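Local atomic coordinates of UDP-galactopyranose mutase (Deinococcus radiodurans, PDB entry 3HDQ), a protein that binds FAD and UDP-galactopyranose and probably interconverts UDP-galactopyranose and UDP-galactofuranose. Residues A[46-50]-A[51-55]; A[162-166]-A[167-171]; A[223-226]-A[227-231]. All coordinates share one frame; numbering follows the deposited sequence.

Overall arrangement
Along the chain the contacts come in the order interaction 1, interaction 2, interaction 3, each within a helix or at its end. Interactions 1 and 3 are neighbours, with centres about 15 Å apart, and touch where Glu46 CB packs against Met229 O at 3.4 Å. Helix 39-50 leads into strand 55-58 and helix 222-229 into strand 235-239, adjacent parallel strands of the five-stranded sheet in the Rossmann-like, FAD-binding part. Interaction 2 lies on the other side of the chain's centre, about 49 Å and 43 Å from the centres of interactions 1 and 3, in helix 159-184, whose residues further on, Phe175, Phe176 and Tyr179, bind the substrate nucleotide.

Interaction 1 of 3, residues A[46-50]-A[51-55]; sequences ERLAS and SGQRV
Ser51 folds back onto the backbone carbonyl of Leu48, which gathers three donors at the end of helix 39-50. Its OG sits between its own backbone N and carbonyl carbon (chi1 65°), which turns the hydroxyl inward, Ser51 OG donating to Leu48 O at 2.7 Å. Ser51 N approaches Leu48 O from above the carbonyl plane, at 3.1 Å, and makes a weak second bond to Arg47 O. An alanine in place of Ser51 removes the hydroxyl, which would probably leave Leu48 O with its two longer N-H bonds and the turn less firmly fixed. Arg47 O also accepts from Ser50 OG, at 2.8 Å. Gly52 follows with a positive phi of 96°, where a CB would jam against the preceding carbonyl; Gly52 N bonds to Ala49 O at 3.0 Å. Gln53 N then reaches back to Leu48 O at 3.1 Å, the wider-spanning (i to i+5) bond of a Schellman motif, with Gly52 N to Ala49 O as the inner one. Gln53 CB comes within 3.3 Å of Leu48 O, before the bent chain carries the amide away. Arg54 faces outward, packing on Phe249 of the second subunit. Val55 starts strand 55-58, and Val55 CG2 returns to rest on Leu48 CB at 4.1 Å. Leu48 also packs on Tyr32 of strand 30-35 and Phe384 of helix 373-388, and Ala49 O has a further partner in Asn234 ND2. The whole is the helix-to-strand link of a Rossmann-type beta-alpha-beta unit. With two N-H groups and one hydroxyl converging on Leu48 O, the carbonyl left over by the ending helix is satisfied within the turn, while the Leu48–Val55 apolar contact ties the helix to the strand that follows.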
loop_
_atom_site.group_PDB
_atom_site.type_symbol
_atom_site.label_atom_id
_atom_site.label_comp_id
_atom_site.label_asym_id
_atom_site.label_seq_id
_atom_site.Cartn_x
_atom_site.Cartn_y
_atom_site.Cartn_z
ATOM N N GLU A 46 2.016 -17.566 6.139
ATOM C CA GLU A 46 1.520 -17.322 7.496
ATOM C C GLU A 46 1.589 -18.578 8.370
ATOM O O GLU A 46 2.067 -18.523 9.506
ATOM C CB GLU A 46 0.088 -16.764 7.463
ATOM C CG GLU A 46 -0.461 -16.364 8.833
ATOM C CD GLU A 46 -1.078 -17.532 9.587
ATOM O OE1 GLU A 46 -1.722 -18.394 8.948
ATOM O OE2 GLU A 46 -0.926 -17.589 10.823
ATOM N N ARG A 47 1.098 -19.697 7.837
ATOM C CA ARG A 47 1.115 -20.969 8.555
ATOM C C ARG A 47 2.538 -21.420 8.881
ATOM O O ARG A 47 2.833 -21.740 10.020
ATOM C CB ARG A 47 0.393 -22.057 7.760
ATOM C CG ARG A 47 -1.114 -21.833 7.617
ATOM C CD ARG A 47 -1.859 -22.108 8.930
ATOM N NE ARG A 47 -1.637 -21.046 9.904
ATOM C CZ ARG A 47 -1.670 -21.215 11.221
ATOM N NH1 ARG A 47 -1.450 -20.186 12.031
ATOM N NH2 ARG A 47 -1.911 -22.418 11.722
ATOM N N LEU A 48 3.412 -21.448 7.881
ATOM C CA LEU A 48 4.785 -21.888 8.104
ATOM C C LEU A 48 5.481 -20.960 9.120
ATOM O O LEU A 48 6.217 -21.418 9.999
ATOM C CB LEU A 48 5.571 -21.946 6.788
ATOM C CG LEU A 48 5.633 -23.164 5.839
ATOM C CD1 LEU A 48 5.501 -24.512 6.550
ATOM C CD2 LEU A 48 4.684 -23.068 4.650
ATOM N N ALA A 49 5.215 -19.658 9.013
ATOM C CA ALA A 49 5.829 -18.666 9.902
ATOM C C ALA A 49 5.453 -18.895 11.363
ATOM O O ALA A 49 6.293 -18.754 12.265
ATOM C CB ALA A 49 5.435 -17.264 9.484
ATOM N N SER A 50 4.185 -19.235 11.586
ATOM C CA SER A 50 3.668 -19.410 12.933
ATOM C C SER A 50 4.252 -20.668 13.575
ATOM O O SER A 50 4.241 -20.810 14.795
ATOM C CB SER A 50 2.148 -19.515 12.905
ATOM O OG SER A 50 1.761 -20.811 12.460
ATOM N N SER A 51 4.747 -21.585 12.750
ATOM C CA SER A 51 5.357 -22.803 13.272
ATOM C C SER A 51 6.865 -22.637 13.434
ATOM O O SER A 51 7.557 -23.583 13.800
ATOM C CB SER A 51 5.050 -23.999 12.371
ATOM O OG SER A 51 5.662 -23.826 11.103
ATOM N N GLY A 52 7.370 -21.435 13.161
ATOM C CA GLY A 52 8.756 -21.104 13.439
ATOM C C GLY A 52 9.696 -21.265 12.255
ATOM O O GLY A 52 10.916 -21.267 12.413
ATOM N N GLN A 53 9.130 -21.393 11.063
ATOM C CA GLN A 53 9.927 -21.499 9.851
ATOM C C GLN A 53 10.230 -20.130 9.295
ATOM O O GLN A 53 9.361 -19.265 9.267
ATOM C CB GLN A 53 9.182 -22.294 8.798
ATOM C CG GLN A 53 8.780 -23.669 9.259
ATOM C CD GLN A 53 9.979 -24.546 9.500
ATOM O OE1 GLN A 53 10.844 -24.686 8.631
ATOM N NE2 GLN A 53 10.056 -25.127 10.687
ATOM N N ARG A 54 11.458 -19.937 8.841
ATOM C CA ARG A 54 11.835 -18.693 8.188
ATOM C C ARG A 54 11.355 -18.666 6.746
ATOM O O ARG A 54 11.625 -19.580 5.966
ATOM C CB ARG A 54 13.348 -18.503 8.239
ATOM C CG ARG A 54 13.839 -18.037 9.593
ATOM C CD ARG A 54 15.296 -18.377 9.782
ATOM N NE ARG A 54 16.180 -17.460 9.076
ATOM C CZ ARG A 54 17.437 -17.746 8.764
ATOM N NH1 ARG A 54 17.948 -18.928 9.088
ATOM N NH2 ARG A 54 18.180 -16.855 8.124
ATOM N N VAL A 55 10.651 -17.604 6.390
ATOM C CA VAL A 55 10.041 -17.527 5.080
ATOM C C VAL A 55 10.521 -16.317 4.281
ATOM O O VAL A 55 10.580 -15.208 4.794
ATOM C CB VAL A 55 8.501 -17.516 5.209
ATOM C CG1 VAL A 55 7.843 -17.423 3.844
ATOM C CG2 VAL A 55 8.040 -18.770 5.952
#

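Interaction 2 of 3, residues A[162-166]-A[167-171]; sequences VVVSK and VGRDL
Val167 and Val164 bury the most surface at this kink of helix 159-184: Val167 packs back on Val163 just before the break, while Val164 meets Arg169 beyond it. Val167 N keeps a helical bond to Val163 O, 3.0 Å long and nearly straight (168° at the hydrogen). Val163 O takes a second bond from Lys166 N at 2.9 Å. Val167 CG2, in the position between its backbone N and carbonyl carbon, is turned back over this turn, 3.5 Å from Val163 O and 3.8 Å from Val163 CG1, where the two valine side chains cross obliquely. Outside the segments Val167 packs on Phe146 of helix 139-149, and Val163 on Phe176, a UDP-galactose-binding residue of the same helix.

Val164 O accepts a weak bond from Gly168 N, at 3.2 Å. Val164 CG2, opposite the backbone N across the CA–CB bond, lies over one face of the Arg169 guanidinium, 3.4 Å from Arg169 NE. The bent Arg169 chain sets the group there, and salt bridges with Glu160 and Glu151 hold it.

Gly168, with phi 81°, turns the chain, and the amides of Arg169 and Asp170 lack bonds to the preceding turn, so the short helical segments make an angle of 103°. The valine packing belongs to the turn before; with the backbone ladder interrupted, the Val164 methyl against the Arg169 guanidinium bridges the bend.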
loop_
_atom_site.group_PDB
_atom_site.type_symbol
_atom_site.label_atom_id
_atom_site.label_comp_id
_atom_site.label_asym_id
_atom_site.label_seq_id
_atom_site.Cartn_x
_atom_site.Cartn_y
_atom_site.Cartn_z
ATOM N N VAL A 162 -24.147 -28.931 -20.380
ATOM C CA VAL A 162 -24.676 -28.686 -19.036
ATOM C C VAL A 162 -25.844 -27.712 -19.044
ATOM O O VAL A 162 -26.765 -27.835 -18.247
ATOM C CB VAL A 162 -23.622 -28.164 -18.020
ATOM C CG1 VAL A 162 -23.312 -29.224 -16.989
ATOM C CG2 VAL A 162 -22.378 -27.678 -18.719
ATOM N N VAL A 163 -25.798 -26.752 -19.954
ATOM C CA VAL A 163 -26.822 -25.722 -20.015
ATOM C C VAL A 163 -28.021 -26.157 -20.853
ATOM O O VAL A 163 -29.155 -26.142 -20.387
ATOM C CB VAL A 163 -26.235 -24.409 -20.571
ATOM C CG1 VAL A 163 -27.338 -23.364 -20.785
ATOM C CG2 VAL A 163 -25.146 -23.898 -19.631
ATOM N N VAL A 164 -27.759 -26.560 -22.089
ATOM C CA VAL A 164 -28.829 -26.906 -23.017
ATOM C C VAL A 164 -29.697 -28.070 -22.501
ATOM O O VAL A 164 -30.858 -28.190 -22.854
ATOM C CB VAL A 164 -28.256 -27.176 -24.428
ATOM C CG1 VAL A 164 -27.766 -28.628 -24.568
ATOM C CG2 VAL A 164 -29.271 -26.834 -25.485
ATOM N N SER A 165 -29.138 -28.899 -21.632
ATOM C CA SER A 165 -29.865 -30.041 -21.080
ATOM C C SER A 165 -30.703 -29.680 -19.856
ATOM O O SER A 165 -31.433 -30.523 -19.321
ATOM C CB SER A 165 -28.889 -31.173 -20.716
ATOM O OG SER A 165 -28.124 -30.843 -19.572
ATOM N N LYS A 166 -30.590 -28.432 -19.410
ATOM C CA LYS A 166 -31.333 -27.976 -18.239
ATOM C C LYS A 166 -32.357 -26.888 -18.552
ATOM O O LYS A 166 -33.465 -26.902 -18.007
ATOM C CB LYS A 166 -30.376 -27.514 -17.134
ATOM C CG LYS A 166 -29.518 -28.636 -16.582
ATOM C CD LYS A 166 -28.637 -28.183 -15.433
ATOM C CE LYS A 166 -27.648 -29.291 -15.082
ATOM N NZ LYS A 166 -26.820 -28.952 -13.899
ATOM N N VAL A 167 -31.990 -25.953 -19.425
ATOM C CA VAL A 167 -32.872 -24.830 -19.745
ATOM C C VAL A 167 -33.087 -24.642 -21.239
ATOM O O VAL A 167 -33.701 -23.663 -21.666
ATOM C CB VAL A 167 -32.335 -23.503 -19.173
ATOM C CG1 VAL A 167 -32.286 -23.558 -17.660
ATOM C CG2 VAL A 167 -30.964 -23.182 -19.771
ATOM N N GLY A 168 -32.567 -25.567 -22.038
ATOM C CA GLY A 168 -32.841 -25.555 -23.458
ATOM C C GLY A 168 -31.995 -24.592 -24.260
ATOM O O GLY A 168 -31.132 -23.897 -23.738
ATOM N N ARG A 169 -32.295 -24.530 -25.548
ATOM C CA ARG A 169 -31.441 -23.889 -26.534
ATOM C C ARG A 169 -31.592 -22.356 -26.606
ATOM O O ARG A 169 -30.621 -21.644 -26.858
ATOM C CB ARG A 169 -31.709 -24.542 -27.894
ATOM C CG ARG A 169 -30.919 -23.981 -29.047
ATOM C CD ARG A 169 -29.461 -24.372 -28.988
ATOM N NE ARG A 169 -29.241 -25.798 -28.731
ATOM C CZ ARG A 169 -28.043 -26.374 -28.787
ATOM N NH1 ARG A 169 -26.979 -25.644 -29.102
ATOM N NH2 ARG A 169 -27.903 -27.668 -28.526
ATOM N N ASP A 170 -32.795 -21.841 -26.386
ATOM C CA ASP A 170 -32.980 -20.384 -26.430
ATOM C C ASP A 170 -32.331 -19.664 -25.235
ATOM O O ASP A 170 -31.650 -18.650 -25.397
ATOM C CB ASP A 170 -34.462 -20.016 -26.517
ATOM C CG ASP A 170 -34.669 -18.554 -26.843
ATOM O OD1 ASP A 170 -35.489 -17.889 -26.173
ATOM O OD2 ASP A 170 -33.993 -18.065 -27.768
ATOM N N LEU A 171 -32.542 -20.187 -24.035
ATOM C CA LEU A 171 -31.961 -19.583 -22.845
ATOM C C LEU A 171 -30.443 -19.698 -22.889
ATOM O O LEU A 171 -29.722 -18.792 -22.459
ATOM C CB LEU A 171 -32.544 -20.229 -21.588
ATOM C CG LEU A 171 -33.993 -19.805 -21.342
ATOM C CD1 LEU A 171 -34.588 -20.595 -20.181
ATOM C CD2 LEU A 171 -34.064 -18.282 -21.095
#

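Interaction 3 of 3, residues A[223-226]-A[227-231]; sequences TRMF and QNMLS
Backbone bonds run from Thr223 to Leu230 in the ordinary i to i+4 helical pattern. Gln227 N donates to Thr223 O at 2.8 Å, nearly along the C=O axis, and the series ends with Leu230 N on Phe226 O at 3.0 Å. Asn228 N to Arg224 O and Met229 N to Met225 O lie between them. Leu230 is the first residue to leave helical geometry, and beyond it Ser231 OG donates to Asn228 O at 2.8 Å.

Polar side chains one turn apart are joined through water. One water donates to Arg224 O and to Asn228 OD1, the latter at 2.9 Å, and accepts from Arg224 NE at 3.2 Å, sitting in the guanidinium plane at its edge. A second water accepts from Arg224 NH2 and Asn228 ND2. Arg224 NH2 also forms a salt bridge with Asp74 of the second subunit, and Asn228 ND2 bonds to Phe101 O, so both groups are fixed from outside too.

Helix 222-229 precedes strand 235-239, at the edge of the parallel sheet of the Rossmann-like, FAD-binding part.

Packing contacts complete the account. The extended Gln227 chain passes across Thr223, Gln227 NE2 lying 3.7 Å from the methyl Thr223 CG2, while its amide plane stands 24° from the Arg224 guanidinium. On the apolar side of the helix, Met225 and Met229 lie side by side, pointing the same way, with Met225 CE to Met229 CE 3.4 Å. Met225 CG is anti to the backbone N (chi1 177°), which runs its chain along that of Met229. A Met-aromatic contact adds Phe226: Met229 SD is 5.2 Å from the Phe226 ring centroid, 37° off the normal, an oblique approach. The same ring packs edge-to-face with Phe39, and Met225 also touches Phe39, an FAD-binding residue at the start of helix 39-50.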
loop_
_atom_site.group_PDB
_atom_site.type_symbol
_atom_site.label_atom_id
_atom_site.label_comp_id
_atom_site.label_asym_id
_atom_site.label_seq_id
_atom_site.Cartn_x
_atom_site.Cartn_y
_atom_site.Cartn_z
ATOM N N THR A 223 -6.116 -5.927 0.861
ATOM C CA THR A 223 -4.719 -5.586 1.085
ATOM C C THR A 223 -4.392 -5.474 2.571
ATOM O O THR A 223 -3.397 -6.049 3.043
ATOM C CB THR A 223 -4.318 -4.325 0.300
ATOM O OG1 THR A 223 -4.400 -4.622 -1.094
ATOM C CG2 THR A 223 -2.894 -3.884 0.639
ATOM N N ARG A 224 -5.238 -4.758 3.303
ATOM C CA ARG A 224 -5.140 -4.709 4.756
ATOM C C ARG A 224 -5.107 -6.114 5.375
ATOM O O ARG A 224 -4.303 -6.384 6.259
ATOM C CB ARG A 224 -6.291 -3.881 5.336
ATOM C CG ARG A 224 -6.172 -2.398 4.999
ATOM C CD ARG A 224 -5.175 -1.720 5.917
ATOM N NE ARG A 224 -5.620 -1.872 7.301
ATOM C CZ ARG A 224 -6.531 -1.091 7.879
ATOM N NH1 ARG A 224 -7.084 -0.089 7.198
ATOM N NH2 ARG A 224 -6.887 -1.309 9.140
ATOM N N MET A 225 -5.976 -7.004 4.896
ATOM C CA MET A 225 -6.035 -8.378 5.391
ATOM C C MET A 225 -4.714 -9.106 5.106
ATOM O O MET A 225 -4.114 -9.711 6.000
ATOM C CB MET A 225 -7.211 -9.134 4.744
ATOM C CG MET A 225 -7.321 -10.605 5.146
ATOM S SD MET A 225 -8.450 -11.531 4.091
ATOM C CE MET A 225 -7.417 -11.751 2.647
ATOM N N PHE A 226 -4.268 -9.036 3.854
ATOM C CA PHE A 226 -2.985 -9.603 3.473
ATOM C C PHE A 226 -1.824 -9.069 4.313
ATOM O O PHE A 226 -0.972 -9.840 4.735
ATOM C CB PHE A 226 -2.725 -9.412 1.975
ATOM C CG PHE A 226 -3.391 -10.459 1.121
ATOM C CD1 PHE A 226 -4.576 -10.190 0.467
ATOM C CD2 PHE A 226 -2.848 -11.728 1.010
ATOM C CE1 PHE A 226 -5.200 -11.164 -0.305
ATOM C CE2 PHE A 226 -3.462 -12.704 0.234
ATOM C CZ PHE A 226 -4.642 -12.423 -0.422
ATOM N N GLN A 227 -1.797 -7.763 4.566
ATOM C CA GLN A 227 -0.727 -7.186 5.377
ATOM C C GLN A 227 -0.650 -7.844 6.752
ATOM O O GLN A 227 0.440 -8.177 7.212
ATOM C CB GLN A 227 -0.856 -5.653 5.483
ATOM C CG GLN A 227 -0.396 -4.942 4.205
ATOM C CD GLN A 227 -0.788 -3.462 4.118
ATOM O OE1 GLN A 227 -1.461 -2.921 4.997
ATOM N NE2 GLN A 227 -0.360 -2.805 3.035
ATOM N N ASN A 228 -1.802 -8.044 7.392
ATOM C CA ASN A 228 -1.860 -8.782 8.657
ATOM C C ASN A 228 -1.339 -10.227 8.528
ATOM O O ASN A 228 -0.647 -10.733 9.420
ATOM C CB ASN A 228 -3.289 -8.786 9.234
ATOM C CG ASN A 228 -3.773 -7.391 9.651
ATOM O OD1 ASN A 228 -2.980 -6.508 10.012
ATOM N ND2 ASN A 228 -5.088 -7.193 9.605
ATOM N N MET A 229 -1.664 -10.886 7.416
ATOM C CA MET A 229 -1.230 -12.266 7.175
ATOM C C MET A 229 0.294 -12.407 7.057
ATOM O O MET A 229 0.874 -13.423 7.442
ATOM C CB MET A 229 -1.887 -12.806 5.904
ATOM C CG MET A 229 -2.867 -13.942 6.118
ATOM S SD MET A 229 -3.722 -14.398 4.581
ATOM C CE MET A 229 -4.903 -13.085 4.555
ATOM N N LEU A 230 0.938 -11.380 6.520
ATOM C CA LEU A 230 2.375 -11.432 6.268
ATOM C C LEU A 230 3.171 -10.647 7.315
ATOM O O LEU A 230 4.341 -10.339 7.101
ATOM C CB LEU A 230 2.678 -10.894 4.865
ATOM C CG LEU A 230 1.918 -11.536 3.696
ATOM C CD1 LEU A 230 2.322 -10.895 2.373
ATOM C CD2 LEU A 230 2.179 -13.017 3.662
ATOM N N SER A 231 2.546 -10.339 8.447
ATOM C CA SER A 231 3.168 -9.465 9.442
ATOM C C SER A 231 4.208 -10.132 10.345
ATOM O O SER A 231 5.042 -9.442 10.935
ATOM C CB SER A 231 2.100 -8.792 10.318
ATOM O OG SER A 231 1.403 -9.765 11.070
HETATM O O HOH W 1 -3.642 -4.220 8.313
HETATM O O HOH W 2 -6.339 -4.275 10.422
#